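Conserved exported protein (Bacteroides fragilis, PDB 3CLW) is of unknown function but probably acts as a glycoside hydrolase that cleaves O-glycosidic bonds. Local coordinates at residues V338-H343 with I443-E448; L393-N398 with R489-I494; V464-I469 with Q485-S490. One frame throughout, in Å; residues are numbered along the deposited sequence.

Interaction 1 of 3, residues V338-H343 with I443-E448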
ATOM      1  N   VAL A 338     -11.060  -5.593  -5.112  1.00 38.29           N
ATOM      2  CA  VAL A 338      -9.804  -4.928  -4.827  1.00 37.39           C
ATOM      3  C   VAL A 338      -9.030  -4.732  -6.108  1.00 37.26           C
ATOM      4  O   VAL A 338      -8.438  -3.696  -6.289  1.00 37.29           O
ATOM      5  CB  VAL A 338      -8.956  -5.675  -3.768  1.00 37.33           C
ATOM      6  CG1 VAL A 338      -7.656  -4.952  -3.514  1.00 36.66           C
ATOM      7  CG2 VAL A 338      -9.712  -5.803  -2.462  1.00 35.78           C
ATOM      8  N   ALA A 339      -9.041  -5.718  -7.002  1.00 37.30           N
ATOM      9  CA  ALA A 339      -8.413  -5.537  -8.311  1.00 37.52           C
ATOM     10  C   ALA A 339      -8.977  -4.301  -9.049  1.00 37.92           C
ATOM     11  O   ALA A 339      -8.285  -3.669  -9.806  1.00 38.04           O
ATOM     12  CB  ALA A 339      -8.546  -6.772  -9.152  1.00 36.94           C
ATOM     13  N   ARG A 340     -10.244  -3.989  -8.823  1.00 38.78           N
ATOM     14  CA  ARG A 340     -10.890  -2.808  -9.414  1.00 39.23           C
ATOM     15  C   ARG A 340     -10.350  -1.503  -8.803  1.00 38.43           C
ATOM     16  O   ARG A 340     -10.080  -0.536  -9.527  1.00 38.18           O
ATOM     17  CB  ARG A 340     -12.415  -2.885  -9.222  1.00 39.67           C
ATOM     18  CG  ARG A 340     -13.140  -1.605  -9.684  1.00 40.58           C
ATOM     19  CD  ARG A 340     -14.635  -1.809  -9.818  1.00 38.79           C
ATOM     20  NE  ARG A 340     -15.261  -1.929  -8.511  1.00 38.67           N
ATOM     21  CZ  ARG A 340     -16.575  -1.954  -8.342  1.00 42.46           C
ATOM     22  NH1 ARG A 340     -17.386  -1.881  -9.404  1.00 44.68           N
ATOM     23  NH2 ARG A 340     -17.084  -2.043  -7.123  1.00 43.48           N
ATOM     24  N   ILE A 341     -10.167  -1.490  -7.482  1.00 37.71           N
ATOM     25  CA  ILE A 341      -9.475  -0.379  -6.863  1.00 37.46           C
ATOM     26  C   ILE A 341      -8.104  -0.196  -7.501  1.00 37.92           C
ATOM     27  O   ILE A 341      -7.741   0.935  -7.868  1.00 37.94           O
ATOM     28  CB  ILE A 341      -9.301  -0.527  -5.347  1.00 37.79           C
ATOM     29  CG1 ILE A 341     -10.650  -0.654  -4.657  1.00 37.05           C
ATOM     30  CG2 ILE A 341      -8.571   0.705  -4.788  1.00 35.60           C
ATOM     31  CD1 ILE A 341     -10.575  -1.253  -3.268  1.00 40.81           C
ATOM     32  N   ILE A 342      -7.364  -1.296  -7.657  1.00 36.77           N
ATOM     33  CA  ILE A 342      -6.021  -1.200  -8.207  1.00 36.53           C
ATOM     34  C   ILE A 342      -6.034  -0.581  -9.609  1.00 37.41           C
ATOM     35  O   ILE A 342      -5.290   0.387  -9.878  1.00 36.60           O
ATOM     36  CB  ILE A 342      -5.251  -2.552  -8.198  1.00 36.48           C
ATOM     37  CG1 ILE A 342      -4.962  -2.982  -6.755  1.00 37.00           C
ATOM     38  CG2 ILE A 342      -3.910  -2.436  -9.002  1.00 35.14           C
ATOM     39  CD1 ILE A 342      -4.415  -4.421  -6.581  1.00 35.04           C
ATOM     40  N   HIS A 343      -6.874  -1.138 -10.486  1.00 36.97           N
ATOM     41  CA  HIS A 343      -6.943  -0.671 -11.856  1.00 38.00           C
ATOM     42  C   HIS A 343      -7.235   0.836 -11.963  1.00 38.59           C
ATOM     43  O   HIS A 343      -6.593   1.546 -12.722  1.00 39.59           O
ATOM     44  CB  HIS A 343      -7.999  -1.439 -12.618  1.00 37.73           C
ATOM     45  CG  HIS A 343      -8.298  -0.855 -13.960  1.00 38.12           C
ATOM     46  ND1 HIS A 343      -7.583  -1.185 -15.088  1.00 39.06           N
ATOM     47  CD2 HIS A 343      -9.218   0.056 -14.348  1.00 37.58           C
ATOM     48  CE1 HIS A 343      -8.059  -0.508 -16.116  1.00 38.62           C
ATOM     49  NE2 HIS A 343      -9.044   0.256 -15.689  1.00 38.46           N
ATOM     50  N   ILE A 443      -9.422  -7.035 -16.258  1.00 41.17           N
ATOM     51  CA  ILE A 443     -10.416  -7.507 -15.298  1.00 41.78           C
ATOM     52  C   ILE A 443     -11.738  -7.676 -15.989  1.00 42.81           C
ATOM     53  O   ILE A 443     -12.277  -6.702 -16.530  1.00 42.76           O
ATOM     54  CB  ILE A 443     -10.623  -6.530 -14.112  1.00 41.27           C
ATOM     55  CG1 ILE A 443      -9.280  -6.156 -13.484  1.00 40.54           C
ATOM     56  CG2 ILE A 443     -11.608  -7.131 -13.082  1.00 39.30           C
ATOM     57  CD1 ILE A 443      -9.370  -4.971 -12.546  1.00 40.44           C
ATOM     58  N   ASN A 444     -12.261  -8.905 -15.952  1.00 43.82           N
ATOM     59  CA  ASN A 444     -13.618  -9.171 -16.397  1.00 44.24           C
ATOM     60  C   ASN A 444     -14.593  -9.176 -15.217  1.00 44.99           C
ATOM     61  O   ASN A 444     -14.802 -10.204 -14.546  1.00 43.67           O
ATOM     62  CB  ASN A 444     -13.706 -10.474 -17.198  1.00 44.57           C
ATOM     63  CG  ASN A 444     -15.076 -10.656 -17.865  1.00 44.13           C
ATOM     64  OD1 ASN A 444     -16.023  -9.929 -17.575  1.00 42.80           O
ATOM     65  ND2 ASN A 444     -15.174 -11.625 -18.752  1.00 42.89           N
ATOM     66  N   TYR A 445     -15.202  -8.010 -14.985  1.00 45.76           N
ATOM     67  CA  TYR A 445     -16.024  -7.794 -13.800  1.00 46.26           C
ATOM     68  C   TYR A 445     -17.428  -8.312 -14.029  1.00 47.42           C
ATOM     69  O   TYR A 445     -18.188  -8.479 -13.073  1.00 47.21           O
ATOM     70  CB  TYR A 445     -16.064  -6.307 -13.431  1.00 46.20           C
ATOM     71  CG  TYR A 445     -16.285  -6.057 -11.960  1.00 46.01           C
ATOM     72  CD1 TYR A 445     -15.218  -6.126 -11.063  1.00 46.16           C
ATOM     73  CD2 TYR A 445     -17.554  -5.768 -11.461  1.00 44.51           C
ATOM     74  CE1 TYR A 445     -15.392  -5.905  -9.716  1.00 45.20           C
ATOM     75  CE2 TYR A 445     -17.752  -5.568 -10.102  1.00 45.89           C
ATOM     76  CZ  TYR A 445     -16.650  -5.625  -9.233  1.00 46.99           C
ATOM     77  OH  TYR A 445     -16.806  -5.423  -7.878  1.00 47.68           O
ATOM     78  N   SER A 446     -17.774  -8.548 -15.298  1.00 48.71           N
ATOM     79  CA  SER A 446     -19.127  -8.956 -15.681  1.00 50.35           C
ATOM     80  C   SER A 446     -19.325 -10.441 -15.416  1.00 51.40           C
ATOM     81  O   SER A 446     -18.355 -11.178 -15.175  1.00 51.76           O
ATOM     82  CB  SER A 446     -19.363  -8.681 -17.172  1.00 50.16           C
ATOM     83  OG  SER A 446     -18.737  -9.687 -17.963  1.00 51.13           O
ATOM     84  N   LYS A 447     -20.579 -10.883 -15.487  1.00 52.97           N
ATOM     85  CA  LYS A 447     -20.925 -12.303 -15.347  1.00 54.33           C
ATOM     86  C   LYS A 447     -20.897 -13.079 -16.661  1.00 54.65           C
ATOM     87  O   LYS A 447     -21.319 -14.246 -16.707  1.00 55.64           O
ATOM     88  CB  LYS A 447     -22.295 -12.459 -14.703  1.00 55.02           C
ATOM     89  CG  LYS A 447     -22.323 -12.202 -13.221  1.00 57.08           C
ATOM     90  CD  LYS A 447     -23.758 -12.088 -12.740  1.00 62.13           C
ATOM     91  CE  LYS A 447     -24.251 -10.648 -12.799  1.00 67.11           C
ATOM     92  NZ  LYS A 447     -25.329 -10.429 -11.780  1.00 70.88           N
ATOM     93  N   GLU A 448     -20.367 -12.462 -17.711  1.00 54.77           N
ATOM     94  CA  GLU A 448     -20.280 -13.101 -19.015  1.00 55.20           C
ATOM     95  C   GLU A 448     -18.837 -13.225 -19.480  1.00 55.48           C
ATOM     96  O   GLU A 448     -18.066 -12.271 -19.385  1.00 55.39           O
ATOM     97  CB  GLU A 448     -21.089 -12.308 -20.064  1.00 55.22           C
TER
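Arg340 and Tyr445 meet in an offset stack, the guanidinium lying flat over the hydroxyl end of the phenol, with the centres 4.5 Å apart and the planes only 15° from parallel. Followed outward, the arginine leaves its helix with CG anti to the backbone N (chi1 174°), and its CD is the first atom over the ring, standing above the rim near CE1. A bend at chi3 (72°) then lays NE, CZ and NH1 along the same face. NH1 sits 3.8 Å from Tyr445 CE2, while CZ is 3.5 Å from Tyr445 OH, which lies over the centre of the guanidinium. Arg340 NH2 comes equally near that hydroxyl, but the angle is too poor for a hydrogen bond; the near-parallel planes are the evidence for stacking. The polar ends are held instead by Glu321, whose carboxylate makes a salt bridge with Arg340 NH2 and a hydrogen bond with Tyr445 OH; Arg340 NH1 is bonded to Ala424 O. These bonds fix the rotation of the guanidinium, and the nearby carboxylate probably offsets its charge.

Ile443 CD1 reaches two residues one helical turn apart, Ala339 CB at 3.9 Å and His343 CB at 3.8 Å. The same methyl lies against Ala339 O, a carbonyl already used by the helix bond from His343 N.

Helix 328-347, which belongs to the family 30 barrel region, thus rests on the end of strand 438-444. Met428 of strand 427-433 packs on Arg340, His343 and Tyr445, and Tyr399 of helix 391-400 adjoins His343 and Ile443.

Interaction 2 of 3, residues L393-N398 with R489-I494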
ATOM      1  N   LEU A 393      -4.880 -11.876  -2.636  1.00 32.71           N
ATOM      2  CA  LEU A 393      -3.455 -12.035  -2.852  1.00 32.94           C
ATOM      3  C   LEU A 393      -3.212 -12.237  -4.337  1.00 33.15           C
ATOM      4  O   LEU A 393      -2.365 -11.590  -4.930  1.00 33.58           O
ATOM      5  CB  LEU A 393      -2.860 -13.197  -2.022  1.00 33.41           C
ATOM      6  CG  LEU A 393      -1.324 -13.357  -2.067  1.00 33.27           C
ATOM      7  CD1 LEU A 393      -0.772 -14.064  -0.833  1.00 33.81           C
ATOM      8  CD2 LEU A 393      -0.893 -14.140  -3.296  1.00 34.16           C
ATOM      9  N   TRP A 394      -3.966 -13.146  -4.937  1.00 32.90           N
ATOM     10  CA  TRP A 394      -3.759 -13.506  -6.336  1.00 32.85           C
ATOM     11  C   TRP A 394      -4.120 -12.395  -7.351  1.00 32.81           C
ATOM     12  O   TRP A 394      -3.425 -12.193  -8.358  1.00 33.40           O
ATOM     13  CB  TRP A 394      -4.405 -14.871  -6.607  1.00 31.42           C
ATOM     14  CG  TRP A 394      -3.796 -15.888  -5.669  1.00 32.59           C
ATOM     15  CD1 TRP A 394      -4.417 -16.530  -4.614  1.00 30.35           C
ATOM     16  CD2 TRP A 394      -2.415 -16.321  -5.646  1.00 29.87           C
ATOM     17  NE1 TRP A 394      -3.507 -17.359  -3.992  1.00 32.62           N
ATOM     18  CE2 TRP A 394      -2.278 -17.224  -4.582  1.00 29.31           C
ATOM     19  CE3 TRP A 394      -1.280 -16.012  -6.429  1.00 30.13           C
ATOM     20  CZ2 TRP A 394      -1.059 -17.855  -4.286  1.00 31.50           C
ATOM     21  CZ3 TRP A 394      -0.087 -16.604  -6.129  1.00 30.19           C
ATOM     22  CH2 TRP A 394       0.028 -17.519  -5.055  1.00 32.03           C
ATOM     23  N   THR A 395      -5.159 -11.635  -7.064  1.00 33.54           N
ATOM     24  CA  THR A 395      -5.531 -10.548  -7.973  1.00 33.79           C
ATOM     25  C   THR A 395      -4.532  -9.394  -7.880  1.00 34.40           C
ATOM     26  O   THR A 395      -4.264  -8.737  -8.892  1.00 34.55           O
ATOM     27  CB  THR A 395      -6.964 -10.035  -7.751  1.00 33.73           C
ATOM     28  OG1 THR A 395      -7.101  -9.529  -6.418  1.00 32.28           O
ATOM     29  CG2 THR A 395      -7.978 -11.165  -7.987  1.00 34.02           C
ATOM     30  N   THR A 396      -3.972  -9.169  -6.690  1.00 34.57           N
ATOM     31  CA  THR A 396      -2.851  -8.213  -6.549  1.00 35.31           C
ATOM     32  C   THR A 396      -1.662  -8.695  -7.374  1.00 34.22           C
ATOM     33  O   THR A 396      -1.061  -7.929  -8.128  1.00 34.18           O
ATOM     34  CB  THR A 396      -2.401  -8.019  -5.086  1.00 35.22           C
ATOM     35  OG1 THR A 396      -3.504  -7.565  -4.306  1.00 36.89           O
ATOM     36  CG2 THR A 396      -1.289  -6.985  -4.986  1.00 36.31           C
ATOM     37  N   ALA A 397      -1.357  -9.979  -7.239  1.00 33.74           N
ATOM     38  CA  ALA A 397      -0.247 -10.604  -7.965  1.00 33.45           C
ATOM     39  C   ALA A 397      -0.348 -10.469  -9.483  1.00 33.06           C
ATOM     40  O   ALA A 397       0.669 -10.369 -10.134  1.00 33.85           O
ATOM     41  CB  ALA A 397      -0.078 -12.100  -7.538  1.00 32.46           C
ATOM     42  N   ASN A 398      -1.565 -10.467 -10.037  1.00 33.33           N
ATOM     43  CA  ASN A 398      -1.779 -10.224 -11.468  1.00 33.67           C
ATOM     44  C   ASN A 398      -1.036  -8.953 -11.859  1.00 34.27           C
ATOM     45  O   ASN A 398      -0.454  -8.849 -12.933  1.00 34.25           O
ATOM     46  CB  ASN A 398      -3.284 -10.037 -11.779  1.00 33.38           C
ATOM     47  CG  ASN A 398      -3.993 -11.357 -12.113  1.00 35.44           C
ATOM     48  OD1 ASN A 398      -3.972 -11.840 -13.274  1.00 37.02           O
ATOM     49  ND2 ASN A 398      -4.632 -11.937 -11.112  1.00 29.83           N
ATOM     50  N   ARG A 489     -15.920 -12.901 -14.357  1.00 46.68           N
ATOM     51  CA  ARG A 489     -15.443 -12.768 -12.977  1.00 45.44           C
ATOM     52  C   ARG A 489     -13.960 -13.213 -12.745  1.00 45.06           C
ATOM     53  O   ARG A 489     -13.633 -13.978 -11.810  1.00 44.26           O
ATOM     54  CB  ARG A 489     -16.440 -13.443 -12.029  1.00 45.59           C
ATOM     55  CG  ARG A 489     -17.882 -12.934 -12.213  1.00 44.96           C
ATOM     56  CD  ARG A 489     -17.987 -11.451 -11.846  1.00 43.21           C
ATOM     57  NE  ARG A 489     -17.949 -11.285 -10.397  1.00 41.95           N
ATOM     58  CZ  ARG A 489     -17.816 -10.127  -9.762  1.00 44.50           C
ATOM     59  NH1 ARG A 489     -17.713  -8.996 -10.444  1.00 41.84           N
ATOM     60  NH2 ARG A 489     -17.779 -10.107  -8.429  1.00 45.08           N
ATOM     61  N   SER A 490     -13.079 -12.685 -13.596  1.00 43.79           N
ATOM     62  CA  SER A 490     -11.680 -13.084 -13.630  1.00 43.15           C
ATOM     63  C   SER A 490     -10.742 -11.904 -13.769  1.00 42.94           C
ATOM     64  O   SER A 490     -11.150 -10.842 -14.247  1.00 43.23           O
ATOM     65  CB  SER A 490     -11.447 -13.993 -14.831  1.00 43.35           C
ATOM     66  OG  SER A 490     -11.468 -13.262 -16.051  1.00 42.19           O
ATOM     67  N   VAL A 491      -9.481 -12.108 -13.378  1.00 41.84           N
ATOM     68  CA  VAL A 491      -8.396 -11.212 -13.745  1.00 40.84           C
ATOM     69  C   VAL A 491      -7.359 -11.977 -14.557  1.00 40.85           C
ATOM     70  O   VAL A 491      -6.919 -13.044 -14.154  1.00 42.25           O
ATOM     71  CB  VAL A 491      -7.721 -10.583 -12.512  1.00 40.31           C
ATOM     72  CG1 VAL A 491      -6.831  -9.435 -12.948  1.00 39.99           C
ATOM     73  CG2 VAL A 491      -8.761 -10.101 -11.534  1.00 39.20           C
ATOM     74  N   ALA A 492      -6.990 -11.454 -15.718  1.00 40.47           N
ATOM     75  CA  ALA A 492      -5.951 -12.090 -16.562  1.00 40.15           C
ATOM     76  C   ALA A 492      -4.786 -11.155 -16.718  1.00 39.85           C
ATOM     77  O   ALA A 492      -4.980  -9.961 -16.931  1.00 39.50           O
ATOM     78  CB  ALA A 492      -6.495 -12.441 -17.941  1.00 39.35           C
ATOM     79  N   THR A 493      -3.581 -11.688 -16.576  1.00 39.76           N
ATOM     80  CA  THR A 493      -2.399 -10.976 -17.016  1.00 39.72           C
ATOM     81  C   THR A 493      -1.871 -11.629 -18.283  1.00 39.86           C
ATOM     82  O   THR A 493      -1.728 -12.860 -18.332  1.00 38.95           O
ATOM     83  CB  THR A 493      -1.338 -10.950 -15.955  1.00 39.65           C
ATOM     84  OG1 THR A 493      -1.929 -10.372 -14.796  1.00 42.58           O
ATOM     85  CG2 THR A 493      -0.144 -10.077 -16.401  1.00 39.11           C
ATOM     86  N   ILE A 494      -1.608 -10.775 -19.288  1.00 39.60           N
ATOM     87  CA  ILE A 494      -1.077 -11.178 -20.576  1.00 39.73           C
ATOM     88  C   ILE A 494       0.288 -10.542 -20.785  1.00 39.64           C
ATOM     89  O   ILE A 494       0.422  -9.303 -20.815  1.00 39.26           O
ATOM     90  CB  ILE A 494      -2.060 -10.821 -21.739  1.00 40.25           C
ATOM     91  CG1 ILE A 494      -3.449 -11.466 -21.518  1.00 40.37           C
ATOM     92  CG2 ILE A 494      -1.475 -11.240 -23.087  1.00 40.09           C
ATOM     93  CD1 ILE A 494      -4.524 -10.504 -21.020  1.00 41.99           C
TER
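Asn398 and Thr493 meet through one hydroxyl: Thr493 OG1 lies 2.8 Å from Asn398 O and 2.9 Å from Asn398 OD1. Its single proton can serve either acceptor, and the distances do not separate them. The two side chains lie alongside one another, pointing opposite ways, with Thr493 OG1 set anti to its own carbonyl carbon (chi1 -56°), the position that brings it between the two oxygens.

Val491 supplies the apolar half of this first shell. Its CG1 packs on the amide carbon Asn398 CG at 3.5 Å, and its other branch, CG2, touches Thr395 CG2 at 3.8 Å, the two side chains being roughly perpendicular.

Further out, the amide of Asn398 is positioned from its nitrogen end. ND2 donates to Thr467 OG1 of strand 461-467 and makes a weak bond back to Trp394 O, 3.0 Å away with an angle of 127° at the hydrogen. Thr395 OG1 is bonded to Gly335 O, and the methyl CG2 is the branch that meets Val491.

The axes of the two short segments run 31° from parallel and approach to 8.5 Å. Helix 391-400 therefore lies over strand 490-495, which is paired on one edge with strand 438-444 and on the other with strand 461-467. Helix 328-347 adjoins them, Ala339 meeting Thr395 and Leu336 meeting Val491.

Interaction 3 of 3, residues V464-I469 with Q485-S490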
ATOM      1  N   VAL A 464      -0.428 -16.238 -20.660  1.00 42.15           N
ATOM      2  CA  VAL A 464      -1.601 -15.833 -19.931  1.00 41.25           C
ATOM      3  C   VAL A 464      -1.554 -16.444 -18.535  1.00 41.69           C
ATOM      4  O   VAL A 464      -1.207 -17.634 -18.367  1.00 41.61           O
ATOM      5  CB  VAL A 464      -2.890 -16.237 -20.674  1.00 41.33           C
ATOM      6  CG1 VAL A 464      -4.116 -16.017 -19.811  1.00 39.39           C
ATOM      7  CG2 VAL A 464      -3.001 -15.485 -21.979  1.00 40.23           C
ATOM      8  N   TYR A 465      -1.888 -15.601 -17.546  1.00 41.41           N
ATOM      9  CA  TYR A 465      -1.971 -15.973 -16.131  1.00 40.74           C
ATOM     10  C   TYR A 465      -3.319 -15.523 -15.612  1.00 41.17           C
ATOM     11  O   TYR A 465      -3.706 -14.371 -15.809  1.00 42.44           O
ATOM     12  CB  TYR A 465      -0.841 -15.315 -15.362  1.00 40.02           C
ATOM     13  CG  TYR A 465       0.522 -15.627 -15.915  1.00 38.86           C
ATOM     14  CD1 TYR A 465       1.272 -16.708 -15.419  1.00 40.21           C
ATOM     15  CD2 TYR A 465       1.081 -14.853 -16.941  1.00 37.91           C
ATOM     16  CE1 TYR A 465       2.555 -16.993 -15.940  1.00 38.47           C
ATOM     17  CE2 TYR A 465       2.353 -15.129 -17.451  1.00 36.71           C
ATOM     18  CZ  TYR A 465       3.076 -16.204 -16.961  1.00 38.44           C
ATOM     19  OH  TYR A 465       4.340 -16.482 -17.465  1.00 38.89           O
ATOM     20  N   LEU A 466      -4.033 -16.426 -14.948  1.00 40.66           N
ATOM     21  CA  LEU A 466      -5.465 -16.277 -14.706  1.00 39.95           C
ATOM     22  C   LEU A 466      -5.878 -16.569 -13.264  1.00 39.81           C
ATOM     23  O   LEU A 466      -5.505 -17.618 -12.708  1.00 38.83           O
ATOM     24  CB  LEU A 466      -6.216 -17.221 -15.645  1.00 40.12           C
ATOM     25  CG  LEU A 466      -7.697 -17.052 -15.946  1.00 40.79           C
ATOM     26  CD1 LEU A 466      -7.944 -15.686 -16.546  1.00 42.64           C
ATOM     27  CD2 LEU A 466      -8.144 -18.114 -16.929  1.00 39.42           C
ATOM     28  N   THR A 467      -6.630 -15.618 -12.685  1.00 39.31           N
ATOM     29  CA  THR A 467      -7.243 -15.732 -11.359  1.00 39.71           C
ATOM     30  C   THR A 467      -8.781 -15.723 -11.468  1.00 40.30           C
ATOM     31  O   THR A 467      -9.385 -14.801 -12.008  1.00 39.65           O
ATOM     32  CB  THR A 467      -6.789 -14.589 -10.409  1.00 39.61           C
ATOM     33  OG1 THR A 467      -5.368 -14.589 -10.307  1.00 39.24           O
ATOM     34  CG2 THR A 467      -7.375 -14.772  -9.003  1.00 39.15           C
ATOM     35  N   THR A 468      -9.402 -16.781 -10.967  1.00 40.86           N
ATOM     36  CA  THR A 468     -10.842 -16.898 -10.968  1.00 41.20           C
ATOM     37  C   THR A 468     -11.283 -17.466  -9.622  1.00 41.69           C
ATOM     38  O   THR A 468     -10.466 -17.624  -8.692  1.00 41.33           O
ATOM     39  CB  THR A 468     -11.332 -17.874 -12.065  1.00 41.40           C
ATOM     40  OG1 THR A 468     -10.861 -19.190 -11.756  1.00 41.44           O
ATOM     41  CG2 THR A 468     -10.838 -17.464 -13.423  1.00 41.79           C
ATOM     42  N   ILE A 469     -12.575 -17.775  -9.524  1.00 42.24           N
ATOM     43  CA  ILE A 469     -13.105 -18.520  -8.376  1.00 43.36           C
ATOM     44  C   ILE A 469     -12.348 -19.838  -8.153  1.00 43.28           C
ATOM     45  O   ILE A 469     -12.189 -20.250  -7.027  1.00 44.28           O
ATOM     46  CB  ILE A 469     -14.676 -18.740  -8.471  1.00 42.69           C
ATOM     47  CG1 ILE A 469     -15.223 -19.286  -7.160  1.00 43.37           C
ATOM     48  CG2 ILE A 469     -15.039 -19.666  -9.610  1.00 44.01           C
ATOM     49  CD1 ILE A 469     -16.737 -19.428  -7.110  1.00 44.57           C
ATOM     50  N   GLN A 485      -9.493 -15.429 -24.471  1.00 54.94           N
ATOM     51  CA  GLN A 485     -10.743 -15.722 -23.772  1.00 54.54           C
ATOM     52  C   GLN A 485     -10.690 -15.257 -22.315  1.00 53.98           C
ATOM     53  O   GLN A 485      -9.891 -15.759 -21.524  1.00 54.63           O
ATOM     54  CB  GLN A 485     -11.057 -17.221 -23.842  1.00 54.67           C
ATOM     55  N   LEU A 486     -11.533 -14.289 -21.974  1.00 52.59           N
ATOM     56  CA  LEU A 486     -11.606 -13.773 -20.615  1.00 51.05           C
ATOM     57  C   LEU A 486     -12.823 -14.338 -19.894  1.00 50.34           C
ATOM     58  O   LEU A 486     -13.944 -13.946 -20.178  1.00 49.52           O
ATOM     59  CB  LEU A 486     -11.641 -12.238 -20.604  1.00 50.53           C
ATOM     60  CG  LEU A 486     -10.481 -11.496 -21.256  1.00 50.61           C
ATOM     61  CD1 LEU A 486     -10.636  -9.976 -21.065  1.00 49.10           C
ATOM     62  CD2 LEU A 486      -9.126 -11.985 -20.702  1.00 50.64           C
ATOM     63  N   PRO A 487     -12.598 -15.244 -18.922  1.00 50.50           N
ATOM     64  CA  PRO A 487     -13.733 -15.839 -18.194  1.00 49.96           C
ATOM     65  C   PRO A 487     -14.485 -14.759 -17.443  1.00 49.40           C
ATOM     66  O   PRO A 487     -13.891 -13.740 -17.080  1.00 49.69           O
ATOM     67  CB  PRO A 487     -13.058 -16.793 -17.199  1.00 49.95           C
ATOM     68  CG  PRO A 487     -11.677 -17.028 -17.774  1.00 50.50           C
ATOM     69  CD  PRO A 487     -11.303 -15.730 -18.410  1.00 49.76           C
ATOM     70  N   ALA A 488     -15.784 -14.950 -17.244  1.00 48.74           N
ATOM     71  CA  ALA A 488     -16.554 -14.055 -16.392  1.00 48.40           C
ATOM     72  C   ALA A 488     -15.905 -14.054 -15.021  1.00 47.88           C
ATOM     73  O   ALA A 488     -15.377 -15.080 -14.593  1.00 48.64           O
ATOM     74  CB  ALA A 488     -17.958 -14.546 -16.269  1.00 48.94           C
ATOM     75  N   ARG A 489     -15.920 -12.901 -14.357  1.00 46.68           N
ATOM     76  CA  ARG A 489     -15.443 -12.768 -12.977  1.00 45.44           C
ATOM     77  C   ARG A 489     -13.960 -13.213 -12.745  1.00 45.06           C
ATOM     78  O   ARG A 489     -13.633 -13.978 -11.810  1.00 44.26           O
ATOM     79  CB  ARG A 489     -16.440 -13.443 -12.029  1.00 45.59           C
ATOM     80  CG  ARG A 489     -17.882 -12.934 -12.213  1.00 44.96           C
ATOM     81  CD  ARG A 489     -17.987 -11.451 -11.846  1.00 43.21           C
ATOM     82  NE  ARG A 489     -17.949 -11.285 -10.397  1.00 41.95           N
ATOM     83  CZ  ARG A 489     -17.816 -10.127  -9.762  1.00 44.50           C
ATOM     84  NH1 ARG A 489     -17.713  -8.996 -10.444  1.00 41.84           N
ATOM     85  NH2 ARG A 489     -17.779 -10.107  -8.429  1.00 45.08           N
ATOM     86  N   SER A 490     -13.079 -12.685 -13.596  1.00 43.79           N
ATOM     87  CA  SER A 490     -11.680 -13.084 -13.630  1.00 43.15           C
ATOM     88  C   SER A 490     -10.742 -11.904 -13.769  1.00 42.94           C
ATOM     89  O   SER A 490     -11.150 -10.842 -14.247  1.00 43.23           O
ATOM     90  CB  SER A 490     -11.447 -13.993 -14.831  1.00 43.35           C
ATOM     91  OG  SER A 490     -11.468 -13.262 -16.051  1.00 42.19           O
TER
HETATM   92  O   HOH W   1     -14.483 -16.670 -11.409  1.00 40.98           O
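Ser490 OG donates to Pro487 O at 2.7 Å. The bond closes the loop within 485-490, and the first torsion of Ser490 puts OG between its backbone N and carbonyl carbon, where it can reach back three residues.

Across the contact, Ser490 offers carbon. Its CB lies 3.8 Å from Thr468 CG2, and its CA makes a CA-H...O contact with Thr467 O at 3.3 Å, with an angle of 128° at the hydrogen. Both methyls of Leu466 rest on the Pro487 ring: CD2 is 3.8 Å from Pro487 CG, and CD1 as far from Pro487 CD. A water bridges the backbones, accepting from Ile469 N and donating to Arg489 O, both at 2.9 Å.

Arg489 has phi/psi of 57°/50°, and its side chain leads away to Tyr445, where it makes a cation-pi contact and bonds Tyr445 O through NH1. The left-handed backbone of Arg489 is that expected at the first position of a G1 beta bulge, which Arg489 and Ser490 form opposite Asn444, at the start of strand 490-495.

In the fold
From the N terminus, the chain leaves helix 328-347 in the family 30 barrel region and returns to it at strand 438-444, where interaction 1 closes a loop of 99 residues. Helix 391-400 lies inside that loop, but its partner, strand 490-495, comes after it, so interaction 2 crosses interaction 1. Interaction 3 opens only after interaction 1 has closed; it spans a short loop of 15 residues and overlaps interaction 2 at Arg489 and Ser490. Strand 490-495 takes part in interaction 2, begins at the end of interaction 3, and is paired with strand 438-444 of interaction 1: helices 328-347 and 391-400 are both fastened to the C-terminal beta region.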